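Local coordinates for protein phospholipase A1 (Streptomyces albidoflavus, PDB 4HYQ) that hydrolyses the sn-1 acyl ester of glycerophospholipids as a phospholipase A1, probably with the serine-based chemistry of the GDSL (SGNH) hydrolase family, at residues A88-M91 and T92-L96; I103-V106 and N107-K110. All coordinates share one frame; numbering follows the deposited sequence.

Interaction 1 (A88-M91 and T92-L96)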
loop_
_atom_site.group_PDB
_atom_site.type_symbol
_atom_site.label_atom_id
_atom_site.label_comp_id
_atom_site.label_asym_id
_atom_site.label_seq_id
_atom_site.Cartn_x
_atom_site.Cartn_y
_atom_site.Cartn_z
ATOM N N ALA A 88 4.367 10.711 0.393
ATOM C CA ALA A 88 5.780 10.707 0.766
ATOM C C ALA A 88 6.210 12.166 1.007
ATOM O O ALA A 88 6.943 12.454 1.951
ATOM C CB ALA A 88 6.624 10.084 -0.332
ATOM N N ASP A 89 5.751 13.081 0.152
ATOM C CA ASP A 89 6.064 14.502 0.307
ATOM C C ASP A 89 5.380 15.014 1.571
ATOM O O ASP A 89 5.922 15.844 2.291
ATOM C CB ASP A 89 5.565 15.316 -0.894
ATOM C CG ASP A 89 5.988 16.785 -0.823
ATOM O OD1 ASP A 89 7.208 17.043 -0.775
ATOM O OD2 ASP A 89 5.110 17.681 -0.806
ATOM N N VAL A 90 4.170 14.530 1.834
ATOM C CA VAL A 90 3.453 14.936 3.041
ATOM C C VAL A 90 4.263 14.537 4.274
ATOM O O VAL A 90 4.454 15.342 5.198
ATOM C CB VAL A 90 2.059 14.269 3.124
ATOM C CG1 VAL A 90 1.462 14.459 4.512
ATOM C CG2 VAL A 90 1.131 14.875 2.051
ATOM N N MET A 91 4.748 13.300 4.288
ATOM C CA MET A 91 5.515 12.841 5.443
ATOM C C MET A 91 6.821 13.628 5.595
ATOM O O MET A 91 7.222 13.939 6.712
ATOM C CB MET A 91 5.798 11.337 5.349
ATOM C CG MET A 91 4.535 10.464 5.339
ATOM S SD MET A 91 3.229 11.053 6.461
ATOM C CE MET A 91 3.859 10.579 8.013
ATOM N N THR A 92 7.475 13.968 4.487
ATOM C CA THR A 92 8.710 14.746 4.565
ATOM C C THR A 92 8.389 16.105 5.192
ATOM O O THR A 92 9.116 16.591 6.058
ATOM C CB THR A 92 9.331 14.945 3.165
ATOM O OG1 THR A 92 9.675 13.664 2.624
ATOM C CG2 THR A 92 10.587 15.816 3.235
ATOM N N THR A 93 7.286 16.712 4.760
ATOM C CA THR A 93 6.877 18.004 5.295
ATOM C C THR A 93 6.573 17.928 6.787
ATOM O O THR A 93 7.005 18.781 7.569
ATOM C CB THR A 93 5.632 18.530 4.548
ATOM O OG1 THR A 93 5.983 18.766 3.178
ATOM C CG2 THR A 93 5.114 19.827 5.182
ATOM N N CYS A 94 5.844 16.895 7.192
ATOM C CA CYS A 94 5.476 16.748 8.590
ATOM C C CYS A 94 6.676 16.471 9.494
ATOM O O CYS A 94 6.698 16.893 10.651
ATOM C CB CYS A 94 4.437 15.641 8.737
ATOM S SG CYS A 94 2.838 16.147 8.013
ATOM N N VAL A 95 7.669 15.762 8.977
ATOM C CA VAL A 95 8.846 15.459 9.773
ATOM C C VAL A 95 9.803 16.646 9.895
ATOM O O VAL A 95 10.288 16.953 10.984
ATOM C CB VAL A 95 9.598 14.244 9.181
ATOM C CG1 VAL A 95 10.988 14.096 9.817
ATOM C CG2 VAL A 95 8.780 12.979 9.437
ATOM N N LEU A 96 10.036 17.335 8.784
ATOM C CA LEU A 96 10.986 18.441 8.758
ATOM C C LEU A 96 10.467 19.856 8.964
ATOM O O LEU A 96 11.275 20.780 9.121
ATOM C CB LEU A 96 11.762 18.391 7.446
ATOM C CG LEU A 96 12.504 17.069 7.218
ATOM C CD1 LEU A 96 13.118 17.071 5.839
ATOM C CD2 LEU A 96 13.576 16.885 8.292
#

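Interaction 2 (I103-V106 and N107-K110)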
loop_
_atom_site.group_PDB
_atom_site.type_symbol
_atom_site.label_atom_id
_atom_site.label_comp_id
_atom_site.label_asym_id
_atom_site.label_seq_id
_atom_site.Cartn_x
_atom_site.Cartn_y
_atom_site.Cartn_z
ATOM N N ILE A 103 -0.134 20.217 8.794
ATOM C CA ILE A 103 -1.592 20.219 8.619
ATOM C C ILE A 103 -2.007 20.730 7.254
ATOM O O ILE A 103 -2.855 20.127 6.578
ATOM C CB ILE A 103 -2.284 21.093 9.683
ATOM C CG1 ILE A 103 -1.912 20.600 11.083
ATOM C CG2 ILE A 103 -3.789 21.094 9.464
ATOM C CD1 ILE A 103 -2.144 19.130 11.323
ATOM N N ALA A 104 -1.420 21.850 6.853
ATOM C CA ALA A 104 -1.720 22.446 5.566
ATOM C C ALA A 104 -1.395 21.470 4.437
ATOM O O ALA A 104 -2.191 21.296 3.512
ATOM C CB ALA A 104 -0.927 23.734 5.392
ATOM N N ARG A 105 -0.225 20.839 4.501
ATOM C CA ARG A 105 0.154 19.890 3.462
ATOM C C ARG A 105 -0.771 18.670 3.456
ATOM O O ARG A 105 -1.143 18.162 2.391
ATOM C CB ARG A 105 1.606 19.438 3.649
ATOM C CG ARG A 105 2.093 18.513 2.556
ATOM C CD ARG A 105 2.277 19.256 1.240
ATOM N NE ARG A 105 2.568 18.373 0.114
ATOM C CZ ARG A 105 1.671 17.591 -0.486
ATOM N NH1 ARG A 105 0.413 17.571 -0.067
ATOM N NH2 ARG A 105 2.029 16.846 -1.528
ATOM N N VAL A 106 -1.130 18.192 4.641
ATOM C CA VAL A 106 -2.032 17.047 4.741
ATOM C C VAL A 106 -3.369 17.429 4.102
ATOM O O VAL A 106 -3.961 16.641 3.371
ATOM C CB VAL A 106 -2.323 16.656 6.211
ATOM C CG1 VAL A 106 -3.517 15.718 6.267
ATOM C CG2 VAL A 106 -1.112 15.970 6.836
ATOM N N ASN A 107 -3.846 18.639 4.383
ATOM C CA ASN A 107 -5.134 19.057 3.832
ATOM C C ASN A 107 -5.135 19.144 2.316
ATOM O O ASN A 107 -6.145 18.843 1.671
ATOM C CB ASN A 107 -5.583 20.389 4.445
ATOM C CG ASN A 107 -6.027 20.240 5.883
ATOM O OD1 ASN A 107 -6.369 19.145 6.326
ATOM N ND2 ASN A 107 -6.041 21.347 6.619
ATOM N N THR A 108 -4.010 19.554 1.741
ATOM C CA THR A 108 -3.903 19.630 0.294
ATOM C C THR A 108 -3.969 18.206 -0.269
ATOM O O THR A 108 -4.586 17.972 -1.313
ATOM C CB THR A 108 -2.584 20.308 -0.144
ATOM O OG1 THR A 108 -2.627 21.696 0.201
ATOM C CG2 THR A 108 -2.387 20.182 -1.637
ATOM N N ALA A 109 -3.345 17.258 0.433
ATOM C CA ALA A 109 -3.357 15.862 0.001
ATOM C C ALA A 109 -4.781 15.300 0.090
ATOM O O ALA A 109 -5.248 14.619 -0.830
ATOM C CB ALA A 109 -2.414 15.023 0.876
ATOM N N LYS A 110 -5.470 15.589 1.193
ATOM C CA LYS A 110 -6.837 15.099 1.365
ATOM C C LYS A 110 -7.749 15.641 0.272
ATOM O O LYS A 110 -8.644 14.930 -0.194
ATOM C CB LYS A 110 -7.374 15.477 2.743
ATOM C CG LYS A 110 -6.618 14.782 3.872
ATOM C CD LYS A 110 -7.064 15.251 5.234
ATOM C CE LYS A 110 -8.428 14.692 5.594
ATOM N NZ LYS A 110 -8.840 15.163 6.941
#

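Interaction 1 (A88-M91 and T92-L96)
Thr93 turns back on the preceding turn of its helix and grips the carbonyl of Asp89 twice. Its OG1 lies 3.1 Å from Asp89 O and its backbone N 3.0 Å from the same oxygen, the two donors arriving from opposite faces of the carbonyl plane. The hydroxyl gets there because OG1 stands beside the backbone N and anti to the carbonyl carbon (chi1 -64°). A valine in place of Thr93 would probably leave Asp89 O without its hydroxyl donor, held from this residue by the backbone amide alone. One residue further on, Cys94 N bonds to Val90 O at 2.9 Å, while Cys94 SG packs against Val90 CG1 at 4.1 Å. Val95 N bonds in the same way to Met91 O, and Val95 CG2 leans on that same oxygen at 3.3 Å. Beyond this shell, a disulfide to Cys102 fixes Cys94 SG, and Arg105 takes the Asp89 carboxylate in a salt bridge. Met91, its chain bent at chi2 and chi3, meets Phe145 and Tyr217 on loops and lies about 4 Å from a bound pentaethylene glycol, probably carried over from the crystallisation liquor. Helix 87-96 follows strand 73-79 of the parallel sheet and lays Val90 against Val106 and Ala109 of helix 99-115.

Interaction 2 (I103-V106 and N107-K110)
The aliphatic part of Lys110 passes obliquely across Val106, with Lys110 CD 3.7 Å from Val106 CG1. With CG1 anti to the backbone N (chi1 166°), this methyl lies beside the valine's carbonyl carbon, where Lys110 CD meets it. On the neighbouring side of the helix, Ile103 and Asn107 run side by side and point the same way, Ile103 CG2 coming to 3.6 Å from Asn107 ND2. Arg105 bends at chi2 (71°) and packs NH1 3.9 Å from Ala109 CB, with Ala109 N near the guanidinium plane at its edge. Val106 and Lys110 also touch Ala167 of helix 158-181. Among the backbone bonds, Asn107 N reaches Ile103 O at 2.8 Å and Lys110 N reaches Val106 O at 2.9 Å; Thr108 N and Ala109 N continue the i to i+4 pattern to Ala104 O and Arg105 O. Thr108 OG1 adds a weak bond to Ala104 O at 3.4 Å. As for charge, Arg105 NE is held by the salt bridge to helix 87-96, which probably limits the rotation of the guanidinium. Helix 99-115 is packed between helices 87-96 and 158-181, in a family whose fold is the alpha/beta/alpha SGNH hydrolase sandwich.

Overall arrangement
From the N terminus, the chain passes through strand 73-79 before entering helix 87-96, where interaction 1 joins successive turns of one helix and closes no long loop. A short connection leads into helix 99-115, which carries interaction 2, again within a single helix. The two contacts therefore stand in series, neither nesting nor crossing, with centres about 11 Å apart. They meet where the helices pack together, Val90 CG2 lying 3.5 Å from Arg105 NH1. The Asp89-Arg105 salt bridge and, near the connection, the Cys94-Cys102 disulfide tie the two helices to each other. Through interaction 2 this helical pair also meets helix 158-181, which follows strand 136-140.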